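Local coordinates for putative protein (Neisseria meningitidis, PDB 2O3G) that is the C-terminal transporter-associated (CorC_HlyC) domain of a CBS-domain membrane protein of the UPF0053 family, a domain that possibly binds flavin adenine dinucleotide, at residues E74-E79 against I83-I88; A43-V48 against I52-Q57. All blocks are in the same frame, centred on the assembly; numbering follows the deposited sequence.

Overall arrangement
Contact 2 comes first along the chain, where the loop leading into helix 48-56 meets that helix; contact 1 follows, pairing strands 71-79 and 82-90 of a beta hairpin. The hairpin forms the middle of a four-stranded antiparallel sheet with 20-22 and 65-68 at its outer edges, and helix 48-56 packs on one face of it. Although their centres lie about 14 Å apart, the contacts share a core: Val86 CG1 touches Val48 CG1 at 3.6 Å, and the CD1 methyl of Ile52 reaches Val86. Through this packing of Val48 and Ile52 on Val86 and Phe73, helix and sheet form one unit. Both contacts belong to the transporter-associated domain of the longer membrane protein.

Contact 1 of 2, residues E74-E79 against I83-I88; sequences EVVEKE and IERVKI
Ile83 begins the pairing opposite Lys78, its CG2 methyl 4.2 Å from Val75 CB; Ile83 and Val75 are both apolar, as suits the face that turns to Pro60 and helix 48-56. Glu84 and Arg85 then share one acceptor: Glu77 O accepts from both Arg85 N and Glu84 N. This classic beta bulge brings Glu84 CB against the other strand, 3.6 Å from Glu79 N. Its chain, bent at chi2 (82°), runs beside that of Glu77 in the same direction with the carboxylates nearly perpendicular. Arg82 forms a salt bridge with Glu84, which probably offsets part of the negative charge gathered here. Arg85 returns the pattern, its O receiving a nearly straight bond from Val76 N (2.8 Å) and a weak one from Glu77 N: a second classic bulge. Here Val76 CG2 lies against Arg85 CB, while the guanidinium leads off to Thr20. Val86, branched and apolar, lies buried toward Phe73 and Val48, its CA 3.1 Å from Glu74 O in a CA-H...O contact. Lys87 closes the register by exchanging two backbone bonds with Glu74, and its CB meets Val76 CG1 at 3.8 Å. Two antiparallel strands, twice bulged, with a short turn between them make a beta hairpin, the centre of this domain's sheet.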
ATOM      1  N   GLU A  74      -0.456  -6.007  -0.495  1.00 49.30           N
ATOM      2  CA  GLU A  74       0.037  -7.121   0.324  1.00 51.92           C
ATOM      3  C   GLU A  74       1.507  -7.039   0.500  1.00 51.45           C
ATOM      4  O   GLU A  74       2.251  -6.822  -0.454  1.00 52.37           O
ATOM      5  CB  GLU A  74      -0.291  -8.447  -0.327  1.00 51.84           C
ATOM      6  CG  GLU A  74       0.115  -9.666   0.509  1.00 52.88           C
ATOM      7  CD  GLU A  74      -0.114 -10.998  -0.213  1.00 54.53           C
ATOM      8  OE1 GLU A  74      -0.459 -11.004  -1.434  1.00 58.14           O
ATOM      9  OE2 GLU A  74       0.040 -12.049   0.442  1.00 58.93           O
ATOM     10  N   VAL A  75       1.944  -7.190   1.720  1.00 52.33           N
ATOM     11  CA  VAL A  75       3.366  -7.004   1.946  1.00 53.20           C
ATOM     12  C   VAL A  75       4.050  -8.306   1.607  1.00 54.24           C
ATOM     13  O   VAL A  75       3.744  -9.394   2.148  1.00 53.99           O
ATOM     14  CB  VAL A  75       3.646  -6.498   3.353  1.00 52.15           C
ATOM     15  CG1 VAL A  75       2.497  -6.761   4.160  1.00 53.98           C
ATOM     16  CG2 VAL A  75       4.864  -7.154   3.960  1.00 51.75           C
ATOM     17  N   VAL A  76       4.960  -8.193   0.672  1.00 55.17           N
ATOM     18  CA  VAL A  76       5.585  -9.398   0.214  1.00 58.68           C
ATOM     19  C   VAL A  76       7.008  -9.535   0.733  1.00 62.21           C
ATOM     20  O   VAL A  76       7.413 -10.631   1.181  1.00 63.45           O
ATOM     21  CB  VAL A  76       5.507  -9.647  -1.346  1.00 56.99           C
ATOM     22  CG1 VAL A  76       4.095  -9.907  -1.723  1.00 55.27           C
ATOM     23  CG2 VAL A  76       6.154  -8.544  -2.159  1.00 55.15           C
ATOM     24  N   GLU A  77       7.744  -8.427   0.679  1.00 65.19           N
ATOM     25  CA  GLU A  77       9.018  -8.331   1.346  1.00 67.56           C
ATOM     26  C   GLU A  77       9.075  -7.189   2.422  1.00 68.34           C
ATOM     27  O   GLU A  77       8.770  -6.019   2.155  1.00 68.56           O
ATOM     28  CB  GLU A  77      10.043  -8.151   0.259  1.00 68.31           C
ATOM     29  CG  GLU A  77      11.405  -8.564   0.578  1.00 72.61           C
ATOM     30  CD  GLU A  77      12.324  -7.850  -0.357  1.00 80.08           C
ATOM     31  OE1 GLU A  77      11.855  -7.533  -1.486  1.00 82.72           O
ATOM     32  OE2 GLU A  77      13.492  -7.577   0.025  1.00 83.85           O
ATOM     33  N   LYS A  78       9.444  -7.565   3.648  1.00 69.63           N
ATOM     34  CA  LYS A  78       9.950  -6.631   4.657  1.00 69.36           C
ATOM     35  C   LYS A  78      11.469  -6.680   4.629  1.00 70.14           C
ATOM     36  O   LYS A  78      12.068  -7.783   4.695  1.00 71.30           O
ATOM     37  CB  LYS A  78       9.503  -7.066   6.029  1.00 68.70           C
ATOM     38  CG  LYS A  78       8.038  -7.167   6.185  1.00 68.02           C
ATOM     39  CD  LYS A  78       7.563  -6.093   7.092  1.00 67.95           C
ATOM     40  CE  LYS A  78       8.146  -6.297   8.456  1.00 64.82           C
ATOM     41  NZ  LYS A  78       7.072  -6.051   9.406  1.00 65.92           N
ATOM     42  N   GLU A  79      12.089  -5.504   4.501  1.00 70.66           N
ATOM     43  CA  GLU A  79      13.500  -5.291   4.882  1.00 70.64           C
ATOM     44  C   GLU A  79      13.558  -4.701   6.291  1.00 69.87           C
ATOM     45  O   GLU A  79      13.418  -3.479   6.506  1.00 69.40           O
ATOM     46  CB  GLU A  79      14.225  -4.360   3.922  1.00 71.16           C
ATOM     47  CG  GLU A  79      15.681  -4.136   4.328  1.00 75.84           C
ATOM     48  CD  GLU A  79      16.630  -5.281   3.877  1.00 82.94           C
ATOM     49  OE1 GLU A  79      17.877  -5.018   3.914  1.00 83.61           O
ATOM     50  OE2 GLU A  79      16.134  -6.405   3.471  1.00 82.53           O
ATOM     51  N   ILE A  83       8.565  -1.854   5.107  1.00 58.35           N
ATOM     52  CA  ILE A  83       7.811  -2.612   4.113  1.00 54.90           C
ATOM     53  C   ILE A  83       8.520  -2.331   2.835  1.00 54.25           C
ATOM     54  O   ILE A  83       8.511  -1.224   2.307  1.00 53.39           O
ATOM     55  CB  ILE A  83       6.391  -2.114   4.009  1.00 54.55           C
ATOM     56  CG1 ILE A  83       5.620  -2.435   5.280  1.00 54.47           C
ATOM     57  CG2 ILE A  83       5.666  -2.850   2.974  1.00 55.15           C
ATOM     58  CD1 ILE A  83       4.488  -1.434   5.538  1.00 56.22           C
ATOM     59  N   GLU A  84       9.166  -3.357   2.315  1.00 54.57           N
ATOM     60  CA  GLU A  84      10.027  -3.162   1.171  1.00 55.40           C
ATOM     61  C   GLU A  84       9.264  -3.219  -0.182  1.00 53.66           C
ATOM     62  O   GLU A  84       9.456  -2.332  -1.072  1.00 51.42           O
ATOM     63  CB  GLU A  84      11.198  -4.185   1.263  1.00 57.55           C
ATOM     64  CG  GLU A  84      12.311  -4.004   0.187  1.00 65.56           C
ATOM     65  CD  GLU A  84      13.309  -2.919   0.567  1.00 77.26           C
ATOM     66  OE1 GLU A  84      14.561  -3.112   0.369  1.00 84.17           O
ATOM     67  OE2 GLU A  84      12.843  -1.880   1.103  1.00 78.76           O
ATOM     68  N   ARG A  85       8.427  -4.272  -0.324  1.00 53.11           N
ATOM     69  CA  ARG A  85       7.645  -4.565  -1.570  1.00 53.13           C
ATOM     70  C   ARG A  85       6.230  -4.907  -1.262  1.00 50.86           C
ATOM     71  O   ARG A  85       5.947  -5.770  -0.365  1.00 49.53           O
ATOM     72  CB  ARG A  85       8.171  -5.809  -2.309  1.00 53.77           C
ATOM     73  CG  ARG A  85       9.369  -5.579  -3.061  1.00 58.71           C
ATOM     74  CD  ARG A  85       9.183  -5.691  -4.530  1.00 66.57           C
ATOM     75  NE  ARG A  85       9.981  -4.583  -5.029  1.00 73.45           N
ATOM     76  CZ  ARG A  85       9.808  -3.980  -6.194  1.00 74.03           C
ATOM     77  NH1 ARG A  85      10.605  -2.959  -6.495  1.00 76.29           N
ATOM     78  NH2 ARG A  85       8.871  -4.395  -7.049  1.00 72.30           N
ATOM     79  N   VAL A  86       5.344  -4.289  -2.037  1.00 49.22           N
ATOM     80  CA  VAL A  86       3.954  -4.699  -1.932  1.00 49.64           C
ATOM     81  C   VAL A  86       3.364  -5.128  -3.277  1.00 49.26           C
ATOM     82  O   VAL A  86       3.763  -4.631  -4.368  1.00 47.96           O
ATOM     83  CB  VAL A  86       3.102  -3.709  -1.048  1.00 50.31           C
ATOM     84  CG1 VAL A  86       3.841  -2.459  -0.821  1.00 48.45           C
ATOM     85  CG2 VAL A  86       1.758  -3.415  -1.661  1.00 50.09           C
ATOM     86  N   LYS A  87       2.502  -6.130  -3.198  1.00 50.30           N
ATOM     87  CA  LYS A  87       1.844  -6.722  -4.392  1.00 51.56           C
ATOM     88  C   LYS A  87       0.413  -6.167  -4.483  1.00 51.60           C
ATOM     89  O   LYS A  87      -0.388  -6.364  -3.556  1.00 50.69           O
ATOM     90  CB  LYS A  87       1.764  -8.273  -4.262  1.00 52.41           C
ATOM     91  CG  LYS A  87       1.272  -9.030  -5.556  1.00 52.20           C
ATOM     92  CD  LYS A  87       0.844 -10.519  -5.407  1.00 52.57           C
ATOM     93  CE  LYS A  87       0.958 -11.260  -6.809  1.00 57.44           C
ATOM     94  NZ  LYS A  87       2.025 -10.705  -7.889  1.00 55.81           N
ATOM     95  N   ILE A  88       0.122  -5.449  -5.574  1.00 52.04           N
ATOM     96  CA  ILE A  88      -1.212  -4.941  -5.807  1.00 51.58           C
ATOM     97  C   ILE A  88      -2.031  -5.947  -6.644  1.00 53.22           C
ATOM     98  O   ILE A  88      -1.654  -6.253  -7.858  1.00 52.82           O
ATOM     99  CB  ILE A  88      -1.241  -3.731  -6.696  1.00 50.22           C
ATOM    100  CG1 ILE A  88      -0.165  -2.665  -6.478  1.00 50.64           C
ATOM    101  CG2 ILE A  88      -2.473  -3.103  -6.430  1.00 54.05           C
ATOM    102  CD1 ILE A  88      -0.119  -2.012  -5.165  1.00 42.23           C
TER

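Contact 2 of 2, residues A43-V48 against I52-Q57; sequences ADFHTV and IMEELQ. With EDO (1,2-ethanediol), chain C.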
ATOM      1  N   ALA A  43      -4.613  14.040   5.431  1.00 75.47           N
ATOM      2  CA  ALA A  43      -3.955  12.806   4.950  1.00 72.87           C
ATOM      3  C   ALA A  43      -3.376  11.887   6.019  1.00 70.98           C
ATOM      4  O   ALA A  43      -2.405  12.245   6.683  1.00 72.09           O
ATOM      5  CB  ALA A  43      -2.819  13.248   3.993  1.00 72.73           C
ATOM      6  N   ASP A  44      -3.876  10.691   6.199  1.00 67.77           N
ATOM      7  CA  ASP A  44      -3.105   9.838   7.107  1.00 65.50           C
ATOM      8  C   ASP A  44      -1.884   9.009   6.660  1.00 63.02           C
ATOM      9  O   ASP A  44      -1.380   8.211   7.486  1.00 62.80           O
ATOM     10  CB  ASP A  44      -4.022   8.867   7.712  1.00 67.33           C
ATOM     11  CG  ASP A  44      -5.106   9.534   8.407  1.00 73.21           C
ATOM     12  OD1 ASP A  44      -4.738  10.271   9.367  1.00 79.49           O
ATOM     13  OD2 ASP A  44      -6.279   9.337   7.979  1.00 77.95           O
ATOM     14  N   PHE A  45      -1.428   9.124   5.407  1.00 58.47           N
ATOM     15  CA  PHE A  45      -0.299   8.332   4.943  1.00 55.31           C
ATOM     16  C   PHE A  45       0.247   8.965   3.686  1.00 53.79           C
ATOM     17  O   PHE A  45      -0.393   9.789   3.121  1.00 53.32           O
ATOM     18  CB  PHE A  45      -0.669   6.848   4.778  1.00 55.53           C
ATOM     19  CG  PHE A  45      -1.874   6.577   3.858  1.00 55.98           C
ATOM     20  CD1 PHE A  45      -1.737   6.654   2.455  1.00 51.15           C
ATOM     21  CD2 PHE A  45      -3.121   6.238   4.399  1.00 51.80           C
ATOM     22  CE1 PHE A  45      -2.795   6.423   1.626  1.00 52.20           C
ATOM     23  CE2 PHE A  45      -4.193   6.014   3.559  1.00 56.92           C
ATOM     24  CZ  PHE A  45      -4.038   6.127   2.149  1.00 53.72           C
ATOM     25  N   HIS A  46       1.453   8.682   3.266  1.00 52.21           N
ATOM     26  CA  HIS A  46       1.827   9.300   2.011  1.00 51.81           C
ATOM     27  C   HIS A  46       2.305   8.288   1.036  1.00 49.05           C
ATOM     28  O   HIS A  46       2.660   8.665  -0.087  1.00 47.94           O
ATOM     29  CB  HIS A  46       2.917  10.337   2.196  1.00 53.87           C
ATOM     30  CG  HIS A  46       2.540  11.375   3.180  1.00 62.03           C
ATOM     31  ND1 HIS A  46       2.590  11.150   4.545  1.00 67.39           N
ATOM     32  CD2 HIS A  46       2.011  12.611   3.009  1.00 66.98           C
ATOM     33  CE1 HIS A  46       2.142  12.222   5.170  1.00 69.85           C
ATOM     34  NE2 HIS A  46       1.779  13.119   4.263  1.00 68.14           N
ATOM     35  N   THR A  47       2.333   7.026   1.483  1.00 46.77           N
ATOM     36  CA  THR A  47       2.983   5.938   0.752  1.00 45.78           C
ATOM     37  C   THR A  47       2.188   4.635   0.805  1.00 46.08           C
ATOM     38  O   THR A  47       1.319   4.398   1.766  1.00 44.30           O
ATOM     39  CB  THR A  47       4.430   5.609   1.354  1.00 46.25           C
ATOM     40  OG1 THR A  47       4.308   5.018   2.675  1.00 46.05           O
ATOM     41  CG2 THR A  47       5.292   6.845   1.377  1.00 42.14           C
ATOM     42  N   VAL A  48       2.521   3.761  -0.170  1.00 44.65           N
ATOM     43  CA  VAL A  48       1.877   2.453  -0.221  1.00 43.89           C
ATOM     44  C   VAL A  48       2.015   1.797   1.126  1.00 45.12           C
ATOM     45  O   VAL A  48       1.038   1.326   1.752  1.00 46.76           O
ATOM     46  CB  VAL A  48       2.434   1.603  -1.383  1.00 43.82           C
ATOM     47  CG1 VAL A  48       1.693   0.303  -1.500  1.00 42.86           C
ATOM     48  CG2 VAL A  48       2.375   2.399  -2.648  1.00 41.85           C
ATOM     49  N   ILE A  52      -0.911   0.729   3.935  1.00 54.03           N
ATOM     50  CA  ILE A  52      -1.178  -0.573   4.605  1.00 55.01           C
ATOM     51  C   ILE A  52      -1.244  -0.433   6.099  1.00 57.86           C
ATOM     52  O   ILE A  52      -2.154  -0.969   6.709  1.00 58.67           O
ATOM     53  CB  ILE A  52      -0.138  -1.668   4.298  1.00 54.16           C
ATOM     54  CG1 ILE A  52       0.025  -1.837   2.788  1.00 48.59           C
ATOM     55  CG2 ILE A  52      -0.463  -2.943   5.101  1.00 51.49           C
ATOM     56  CD1 ILE A  52       0.747  -3.079   2.385  1.00 47.37           C
HETATM   57  N   MSE A  53      -0.272   0.265   6.690  1.00 60.85           N
HETATM   58  CA  MSE A  53      -0.233   0.463   8.179  1.00 65.15           C
HETATM   59  C   MSE A  53      -1.440   1.162   8.702  1.00 64.37           C
HETATM   60  O   MSE A  53      -2.022   0.733   9.720  1.00 64.64           O
HETATM   61  CB  MSE A  53       0.954   1.295   8.624  1.00 64.01           C
HETATM   62  CG  MSE A  53       2.039   1.430   7.601  1.00 67.38           C
HETATM   63 SE   MSE A  53       3.637   1.532   8.675  0.80 74.07          SE
HETATM   64  CE  MSE A  53       5.023   2.465   7.561  1.00 62.66           C
ATOM     65  N   GLU A  54      -1.796   2.248   8.021  1.00 64.94           N
ATOM     66  CA  GLU A  54      -3.067   2.914   8.260  1.00 66.69           C
ATOM     67  C   GLU A  54      -4.260   1.963   8.326  1.00 67.41           C
ATOM     68  O   GLU A  54      -4.865   1.890   9.367  1.00 67.99           O
ATOM     69  CB  GLU A  54      -3.300   4.008   7.231  1.00 67.26           C
ATOM     70  CG  GLU A  54      -4.726   4.515   7.171  1.00 71.80           C
ATOM     71  CD  GLU A  54      -5.029   5.441   8.324  1.00 79.45           C
ATOM     72  OE1 GLU A  54      -4.552   5.184   9.451  1.00 81.71           O
ATOM     73  OE2 GLU A  54      -5.739   6.444   8.106  1.00 82.78           O
ATOM     74  N   GLU A  55      -4.616   1.226   7.255  1.00 68.88           N
ATOM     75  CA  GLU A  55      -5.775   0.328   7.364  1.00 69.94           C
ATOM     76  C   GLU A  55      -5.551  -0.720   8.469  1.00 70.75           C
ATOM     77  O   GLU A  55      -6.333  -0.800   9.381  1.00 71.83           O
ATOM     78  CB  GLU A  55      -6.225  -0.255   6.013  1.00 70.68           C
ATOM     79  CG  GLU A  55      -7.440   0.502   5.276  1.00 74.15           C
ATOM     80  CD  GLU A  55      -8.907  -0.048   5.603  1.00 81.13           C
ATOM     81  OE1 GLU A  55      -9.098  -0.853   6.563  1.00 81.17           O
ATOM     82  OE2 GLU A  55      -9.901   0.335   4.891  1.00 85.21           O
ATOM     83  N   LEU A  56      -4.457  -1.469   8.477  1.00 71.52           N
ATOM     84  CA  LEU A  56      -4.318  -2.529   9.473  1.00 72.26           C
ATOM     85  C   LEU A  56      -4.365  -2.008  10.886  1.00 73.51           C
ATOM     86  O   LEU A  56      -4.967  -2.649  11.761  1.00 73.91           O
ATOM     87  CB  LEU A  56      -3.013  -3.270   9.284  1.00 72.16           C
ATOM     88  CG  LEU A  56      -3.155  -3.930   7.943  1.00 72.75           C
ATOM     89  CD1 LEU A  56      -1.795  -4.273   7.395  1.00 70.76           C
ATOM     90  CD2 LEU A  56      -4.090  -5.106   8.191  1.00 72.04           C
ATOM     91  N   GLN A  57      -3.741  -0.834  11.083  1.00 74.05           N
ATOM     92  CA  GLN A  57      -3.488  -0.265  12.391  1.00 74.54           C
ATOM     93  C   GLN A  57      -2.497  -1.161  13.088  1.00 74.56           C
ATOM     94  O   GLN A  57      -2.590  -1.346  14.274  1.00 74.30           O
ATOM     95  CB  GLN A  57      -4.768  -0.182  13.247  1.00 74.62           C
ATOM     96  CG  GLN A  57      -5.870   0.705  12.691  1.00 77.35           C
ATOM     97  CD  GLN A  57      -5.519   2.177  12.802  1.00 80.67           C
ATOM     98  OE1 GLN A  57      -5.445   2.725  13.898  1.00 84.25           O
ATOM     99  NE2 GLN A  57      -5.308   2.824  11.672  1.00 79.80           N
TER
HETATM  100  C1  EDO C 102     -12.632   1.012   1.770  1.00 78.11           C
HETATM  101  O1  EDO C 102     -11.894   0.661   0.588  1.00 76.66           O
HETATM  102  C2  EDO C 102     -12.118   2.387   2.198  1.00 77.24           C
HETATM  103  O2  EDO C 102     -11.250   2.157   3.302  1.00 74.20           O
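Phe45 and Glu54 meet at about a right angle, the aromatic side chain reaching from the loop across the aliphatic stem of the glutamate. Ring atom CD2 of Phe45 lies 3.6 Å from both CB and CG of Glu54, and the carboxylate plane is turned 71° from the ring. Phe45 reaches the helix with CG set between its backbone N and carbonyl carbon (chi1 55°), while its ring also touches Gln39. A long acidic residue suits the place opposite, because its methylenes can lie against the ring while the charged end continues past it.

That end bends at chi2 (77°) and comes near the carboxylate of Asp44. The two like-charged groups approach closely with no hydrogen bond between them, and their exact placing is uncertain. Gln57, the first residue beyond the helix, has positive phi, and its NE2 bonds back to Glu54 O at a modelled distance that is doubtfully short, with a weak second bond to Glu54 OE1.

At the other end, Thr47 is the N-cap of helix 48-56, its OG1 accepting from Gly50 N, a role for which a short hydroxyl side chain is well suited. The first turn follows with Ile52 N bonded to Val48 O at 3.0 Å. Val48 and Ile52, one turn apart, both send their branched side chains to Phe73 of strand 71-79, burying this side of the helix against the sheet. Farther round, Glu55 OE2 accepts a hydrogen bond from O2 of an ethanediol, probably from the crystallisation liquor, which also bonds His69 N.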